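PDB 2F6I: ATP-dependent CLP protease, putative from Plasmodium falciparum, which is probably an ATP-dependent serine protease of the ClpP family, its catalytic domain cutting proteins into small peptides in partnership with a Clp ATPase. Local coordinates for residues 81-89 against 157-168. Residues are numbered along the deposited sequence; the frame is centred on the assembly and turned at random.
Sequences SINEGLAIL and LKKLLYHYLSSF
I82 lies against L157 where the CA atoms of the two segments come nearest, the two side chains lying alongside one another and pointing opposite ways. With chi1 at -68°, I82 sets its CG2 branch anti to the backbone N and 3.7 Å from L157 CB, while the longer branch ends at CD1, 3.8 Å from L161 CD1, and also meets the aliphatic part of K158. N83 crosses the end of L157 at about a right angle, its ND2 3.4 Å from L157 CD1. One turn on, L86 divides its two methyls: CD1 sits 4.1 Å from L160 CD2 and also meets L157 CD2, whereas CD2 lies 3.9 Å from Y164 CD1. L89 then places CD2 over one face of the Y164 ring, a CH-pi contact 4.2 Å from the ring centroid and 17° off its normal, while its CD1 approaches F168 CE1. This apolar seam joins helices 82-94 and 151-169 of the ClpP fold, the first following strand 71-77 of the parallel sheet; the two segments run at 34° to each other with axes 10.7 Å apart. The K158 end lies near H134, the predicted active-site histidine, and both I82 and K158 touch the adjoining Q135. S81 caps the start of the first helix, its OG accepting a nearly straight bond from E84 N. Farther out, helix 109-116 packs against L161, and a second subunit borders much of the contact: its R130 packs on N83 and its L205 on L89, and Y164 OH is hydrogen-bonded to N128 ND2 of that subunit.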
ATOM      1  N   SER C  81      -6.674 -11.779 -25.852  1.00 50.54           N
ATOM      2  CA  SER C  81      -7.046 -13.168 -25.596  1.00 51.38           C
ATOM      3  C   SER C  81      -7.316 -13.910 -26.905  1.00 52.10           C
ATOM      4  O   SER C  81      -8.099 -13.449 -27.736  1.00 51.95           O
ATOM      5  CB  SER C  81      -8.295 -13.214 -24.715  1.00 50.53           C
ATOM      6  OG  SER C  81      -8.815 -14.527 -24.639  1.00 54.14           O
ATOM      7  N   ILE C  82      -6.667 -15.056 -27.089  1.00 51.69           N
ATOM      8  CA  ILE C  82      -6.864 -15.833 -28.303  1.00 51.29           C
ATOM      9  C   ILE C  82      -8.233 -16.513 -28.314  1.00 52.30           C
ATOM     10  O   ILE C  82      -8.843 -16.653 -29.375  1.00 53.32           O
ATOM     11  CB  ILE C  82      -5.740 -16.879 -28.489  1.00 50.79           C
ATOM     12  CG1 ILE C  82      -4.421 -16.158 -28.784  1.00 50.63           C
ATOM     13  CG2 ILE C  82      -6.082 -17.823 -29.633  1.00 50.20           C
ATOM     14  CD1 ILE C  82      -3.255 -17.073 -29.089  1.00 51.14           C
ATOM     15  N   ASN C  83      -8.718 -16.928 -27.144  1.00 52.28           N
ATOM     16  CA  ASN C  83     -10.038 -17.555 -27.055  1.00 53.10           C
ATOM     17  C   ASN C  83     -11.094 -16.541 -27.475  1.00 52.18           C
ATOM     18  O   ASN C  83     -11.967 -16.833 -28.293  1.00 50.36           O
ATOM     19  CB  ASN C  83     -10.343 -18.009 -25.625  1.00 56.06           C
ATOM     20  CG  ASN C  83      -9.849 -19.410 -25.336  1.00 59.83           C
ATOM     21  OD1 ASN C  83     -10.271 -20.373 -25.979  1.00 61.93           O
ATOM     22  ND2 ASN C  83      -8.955 -19.534 -24.357  1.00 61.29           N
ATOM     23  N   GLU C  84     -11.009 -15.346 -26.902  1.00 51.19           N
ATOM     24  CA  GLU C  84     -11.952 -14.287 -27.215  1.00 51.71           C
ATOM     25  C   GLU C  84     -11.772 -13.841 -28.659  1.00 50.45           C
ATOM     26  O   GLU C  84     -12.706 -13.345 -29.289  1.00 48.96           O
ATOM     27  CB  GLU C  84     -11.755 -13.110 -26.258  1.00 54.34           C
ATOM     28  CG  GLU C  84     -12.008 -13.468 -24.799  1.00 58.54           C
ATOM     29  CD  GLU C  84     -13.375 -14.109 -24.584  1.00 63.95           C
ATOM     30  OE1 GLU C  84     -14.397 -13.452 -24.883  1.00 64.57           O
ATOM     31  OE2 GLU C  84     -13.427 -15.272 -24.121  1.00 66.30           O
ATOM     32  N   GLY C  85     -10.564 -14.033 -29.179  1.00 49.46           N
ATOM     33  CA  GLY C  85     -10.282 -13.657 -30.550  1.00 48.09           C
ATOM     34  C   GLY C  85     -10.937 -14.637 -31.501  1.00 48.32           C
ATOM     35  O   GLY C  85     -11.597 -14.244 -32.462  1.00 48.58           O
ATOM     36  N   LEU C  86     -10.755 -15.924 -31.227  1.00 47.95           N
ATOM     37  CA  LEU C  86     -11.340 -16.964 -32.057  1.00 46.67           C
ATOM     38  C   LEU C  86     -12.862 -16.921 -31.975  1.00 46.73           C
ATOM     39  O   LEU C  86     -13.553 -17.360 -32.893  1.00 46.08           O
ATOM     40  CB  LEU C  86     -10.813 -18.331 -31.622  1.00 45.96           C
ATOM     41  CG  LEU C  86      -9.319 -18.499 -31.912  1.00 48.71           C
ATOM     42  CD1 LEU C  86      -8.775 -19.741 -31.216  1.00 49.11           C
ATOM     43  CD2 LEU C  86      -9.107 -18.577 -33.421  1.00 47.34           C
ATOM     44  N   ALA C  87     -13.380 -16.383 -30.872  1.00 45.94           N
ATOM     45  CA  ALA C  87     -14.822 -16.265 -30.695  1.00 44.52           C
ATOM     46  C   ALA C  87     -15.329 -15.201 -31.660  1.00 44.25           C
ATOM     47  O   ALA C  87     -16.347 -15.385 -32.332  1.00 42.15           O
ATOM     48  CB  ALA C  87     -15.147 -15.870 -29.266  1.00 43.87           C
ATOM     49  N   ILE C  88     -14.610 -14.085 -31.725  1.00 43.76           N
ATOM     50  CA  ILE C  88     -14.984 -13.003 -32.621  1.00 44.94           C
ATOM     51  C   ILE C  88     -14.897 -13.496 -34.063  1.00 47.32           C
ATOM     52  O   ILE C  88     -15.725 -13.141 -34.902  1.00 47.57           O
ATOM     53  CB  ILE C  88     -14.058 -11.782 -32.441  1.00 42.04           C
ATOM     54  CG1 ILE C  88     -14.285 -11.164 -31.061  1.00 42.44           C
ATOM     55  CG2 ILE C  88     -14.323 -10.760 -33.528  1.00 40.44           C
ATOM     56  CD1 ILE C  88     -13.396  -9.972 -30.765  1.00 39.23           C
ATOM     57  N   LEU C  89     -13.895 -14.326 -34.337  1.00 48.12           N
ATOM     58  CA  LEU C  89     -13.702 -14.873 -35.674  1.00 49.94           C
ATOM     59  C   LEU C  89     -14.908 -15.735 -36.059  1.00 50.55           C
ATOM     60  O   LEU C  89     -15.404 -15.649 -37.184  1.00 49.98           O
ATOM     61  CB  LEU C  89     -12.420 -15.710 -35.725  1.00 51.14           C
ATOM     62  CG  LEU C  89     -11.838 -16.010 -37.108  1.00 52.42           C
ATOM     63  CD1 LEU C  89     -11.417 -14.708 -37.778  1.00 51.96           C
ATOM     64  CD2 LEU C  89     -10.641 -16.942 -36.974  1.00 53.30           C
ATOM     65  N   LEU C 157      -3.836 -23.133 -28.981  1.00 52.69           N
ATOM     66  CA  LEU C 157      -4.516 -21.950 -29.495  1.00 51.34           C
ATOM     67  C   LEU C 157      -3.653 -21.148 -30.459  1.00 51.19           C
ATOM     68  O   LEU C 157      -4.173 -20.501 -31.368  1.00 49.46           O
ATOM     69  CB  LEU C 157      -4.978 -21.058 -28.339  1.00 49.40           C
ATOM     70  CG  LEU C 157      -6.035 -21.689 -27.425  1.00 48.45           C
ATOM     71  CD1 LEU C 157      -6.433 -20.698 -26.342  1.00 48.22           C
ATOM     72  CD2 LEU C 157      -7.250 -22.094 -28.248  1.00 47.05           C
ATOM     73  N   LYS C 158      -2.338 -21.187 -30.263  1.00 52.02           N
ATOM     74  CA  LYS C 158      -1.427 -20.460 -31.140  1.00 53.67           C
ATOM     75  C   LYS C 158      -1.288 -21.195 -32.466  1.00 53.50           C
ATOM     76  O   LYS C 158      -1.359 -20.583 -33.531  1.00 54.08           O
ATOM     77  CB  LYS C 158      -0.050 -20.303 -30.491  1.00 54.79           C
ATOM     78  CG  LYS C 158      -0.049 -19.423 -29.255  1.00 58.21           C
ATOM     79  CD  LYS C 158       0.990 -18.313 -29.353  1.00 60.70           C
ATOM     80  CE  LYS C 158       0.650 -17.320 -30.459  1.00 62.61           C
ATOM     81  NZ  LYS C 158       1.614 -16.182 -30.506  1.00 62.88           N
ATOM     82  N   LYS C 159      -1.089 -22.508 -32.399  1.00 52.95           N
ATOM     83  CA  LYS C 159      -0.956 -23.311 -33.608  1.00 53.32           C
ATOM     84  C   LYS C 159      -2.215 -23.129 -34.449  1.00 53.65           C
ATOM     85  O   LYS C 159      -2.148 -23.004 -35.671  1.00 55.19           O
ATOM     86  CB  LYS C 159      -0.770 -24.779 -33.247  1.00 53.05           C
ATOM     87  N   LEU C 160      -3.363 -23.106 -33.781  1.00 54.02           N
ATOM     88  CA  LEU C 160      -4.641 -22.933 -34.459  1.00 52.34           C
ATOM     89  C   LEU C 160      -4.709 -21.537 -35.070  1.00 51.57           C
ATOM     90  O   LEU C 160      -5.198 -21.360 -36.185  1.00 52.63           O
ATOM     91  CB  LEU C 160      -5.790 -23.144 -33.468  1.00 52.26           C
ATOM     92  CG  LEU C 160      -7.223 -23.072 -34.004  1.00 53.37           C
ATOM     93  CD1 LEU C 160      -7.397 -24.046 -35.159  1.00 54.57           C
ATOM     94  CD2 LEU C 160      -8.200 -23.397 -32.884  1.00 50.44           C
ATOM     95  N   LEU C 161      -4.213 -20.545 -34.336  1.00 50.36           N
ATOM     96  CA  LEU C 161      -4.210 -19.174 -34.830  1.00 48.80           C
ATOM     97  C   LEU C 161      -3.385 -19.161 -36.112  1.00 49.07           C
ATOM     98  O   LEU C 161      -3.798 -18.593 -37.123  1.00 47.89           O
ATOM     99  CB  LEU C 161      -3.597 -18.233 -33.783  1.00 47.63           C
ATOM    100  CG  LEU C 161      -3.592 -16.717 -34.040  1.00 50.17           C
ATOM    101  CD1 LEU C 161      -3.237 -15.991 -32.759  1.00 49.43           C
ATOM    102  CD2 LEU C 161      -2.600 -16.358 -35.137  1.00 50.57           C
ATOM    103  N   TYR C 162      -2.220 -19.801 -36.065  1.00 50.39           N
ATOM    104  CA  TYR C 162      -1.339 -19.869 -37.223  1.00 51.48           C
ATOM    105  C   TYR C 162      -2.057 -20.471 -38.428  1.00 51.81           C
ATOM    106  O   TYR C 162      -1.964 -19.942 -39.533  1.00 51.72           O
ATOM    107  CB  TYR C 162      -0.082 -20.692 -36.907  1.00 52.68           C
ATOM    108  CG  TYR C 162       0.801 -20.100 -35.824  1.00 53.01           C
ATOM    109  CD1 TYR C 162       0.942 -18.718 -35.688  1.00 54.05           C
ATOM    110  CD2 TYR C 162       1.514 -20.923 -34.950  1.00 53.00           C
ATOM    111  CE1 TYR C 162       1.768 -18.169 -34.706  1.00 54.38           C
ATOM    112  CE2 TYR C 162       2.343 -20.385 -33.966  1.00 53.23           C
ATOM    113  CZ  TYR C 162       2.465 -19.006 -33.848  1.00 54.95           C
ATOM    114  OH  TYR C 162       3.268 -18.465 -32.867  1.00 55.94           O
ATOM    115  N   HIS C 163      -2.776 -21.572 -38.216  1.00 52.53           N
ATOM    116  CA  HIS C 163      -3.500 -22.215 -39.308  1.00 53.75           C
ATOM    117  C   HIS C 163      -4.516 -21.284 -39.959  1.00 53.08           C
ATOM    118  O   HIS C 163      -4.607 -21.221 -41.186  1.00 52.62           O
ATOM    119  CB  HIS C 163      -4.210 -23.484 -38.823  1.00 56.75           C
ATOM    120  CG  HIS C 163      -3.311 -24.676 -38.722  1.00 62.51           C
ATOM    121  ND1 HIS C 163      -2.377 -24.822 -37.718  1.00 64.58           N
ATOM    122  CD2 HIS C 163      -3.186 -25.766 -39.515  1.00 63.23           C
ATOM    123  CE1 HIS C 163      -1.714 -25.951 -37.898  1.00 64.43           C
ATOM    124  NE2 HIS C 163      -2.185 -26.544 -38.981  1.00 64.21           N
ATOM    125  N   TYR C 164      -5.283 -20.566 -39.142  1.00 50.88           N
ATOM    126  CA  TYR C 164      -6.278 -19.643 -39.672  1.00 49.41           C
ATOM    127  C   TYR C 164      -5.626 -18.511 -40.451  1.00 48.97           C
ATOM    128  O   TYR C 164      -6.131 -18.100 -41.496  1.00 48.73           O
ATOM    129  CB  TYR C 164      -7.138 -19.068 -38.543  1.00 50.04           C
ATOM    130  CG  TYR C 164      -8.247 -19.992 -38.095  1.00 51.33           C
ATOM    131  CD1 TYR C 164      -8.368 -20.377 -36.760  1.00 50.39           C
ATOM    132  CD2 TYR C 164      -9.179 -20.486 -39.011  1.00 51.68           C
ATOM    133  CE1 TYR C 164      -9.387 -21.232 -36.347  1.00 51.88           C
ATOM    134  CE2 TYR C 164     -10.202 -21.341 -38.609  1.00 52.13           C
ATOM    135  CZ  TYR C 164     -10.300 -21.710 -37.277  1.00 52.89           C
ATOM    136  OH  TYR C 164     -11.310 -22.556 -36.879  1.00 55.08           O
ATOM    137  N   LEU C 165      -4.505 -18.001 -39.948  1.00 48.77           N
ATOM    138  CA  LEU C 165      -3.816 -16.918 -40.637  1.00 48.75           C
ATOM    139  C   LEU C 165      -3.267 -17.443 -41.956  1.00 49.98           C
ATOM    140  O   LEU C 165      -3.266 -16.743 -42.969  1.00 50.56           O
ATOM    141  CB  LEU C 165      -2.665 -16.374 -39.790  1.00 45.21           C
ATOM    142  CG  LEU C 165      -1.963 -15.178 -40.441  1.00 44.07           C
ATOM    143  CD1 LEU C 165      -2.959 -14.040 -40.591  1.00 44.64           C
ATOM    144  CD2 LEU C 165      -0.773 -14.738 -39.603  1.00 44.66           C
ATOM    145  N   SER C 166      -2.799 -18.685 -41.928  1.00 50.35           N
ATOM    146  CA  SER C 166      -2.247 -19.329 -43.109  1.00 51.18           C
ATOM    147  C   SER C 166      -3.292 -19.384 -44.225  1.00 51.47           C
ATOM    148  O   SER C 166      -3.009 -19.034 -45.367  1.00 52.58           O
ATOM    149  CB  SER C 166      -1.783 -20.743 -42.753  1.00 52.32           C
ATOM    150  OG  SER C 166      -1.100 -21.350 -43.834  1.00 54.78           O
ATOM    151  N   SER C 167      -4.504 -19.806 -43.886  1.00 51.91           N
ATOM    152  CA  SER C 167      -5.571 -19.904 -44.874  1.00 53.89           C
ATOM    153  C   SER C 167      -6.059 -18.541 -45.370  1.00 54.42           C
ATOM    154  O   SER C 167      -6.793 -18.466 -46.352  1.00 55.46           O
ATOM    155  CB  SER C 167      -6.756 -20.681 -44.296  1.00 54.49           C
ATOM    156  OG  SER C 167      -7.476 -19.891 -43.367  1.00 60.14           O
ATOM    157  N   PHE C 168      -5.649 -17.470 -44.697  1.00 54.21           N
ATOM    158  CA  PHE C 168      -6.062 -16.120 -45.082  1.00 55.12           C
ATOM    159  C   PHE C 168      -5.001 -15.385 -45.897  1.00 55.17           C
ATOM    160  O   PHE C 168      -5.321 -14.494 -46.682  1.00 54.98           O
ATOM    161  CB  PHE C 168      -6.367 -15.276 -43.839  1.00 57.53           C
ATOM    162  CG  PHE C 168      -7.550 -15.751 -43.040  1.00 58.92           C
ATOM    163  CD1 PHE C 168      -7.649 -15.435 -41.688  1.00 58.02           C
ATOM    164  CD2 PHE C 168      -8.571 -16.487 -43.633  1.00 59.74           C
ATOM    165  CE1 PHE C 168      -8.744 -15.846 -40.936  1.00 59.00           C
ATOM    166  CE2 PHE C 168      -9.674 -16.903 -42.888  1.00 60.54           C
ATOM    167  CZ  PHE C 168      -9.760 -16.582 -41.537  1.00 60.09           C
TER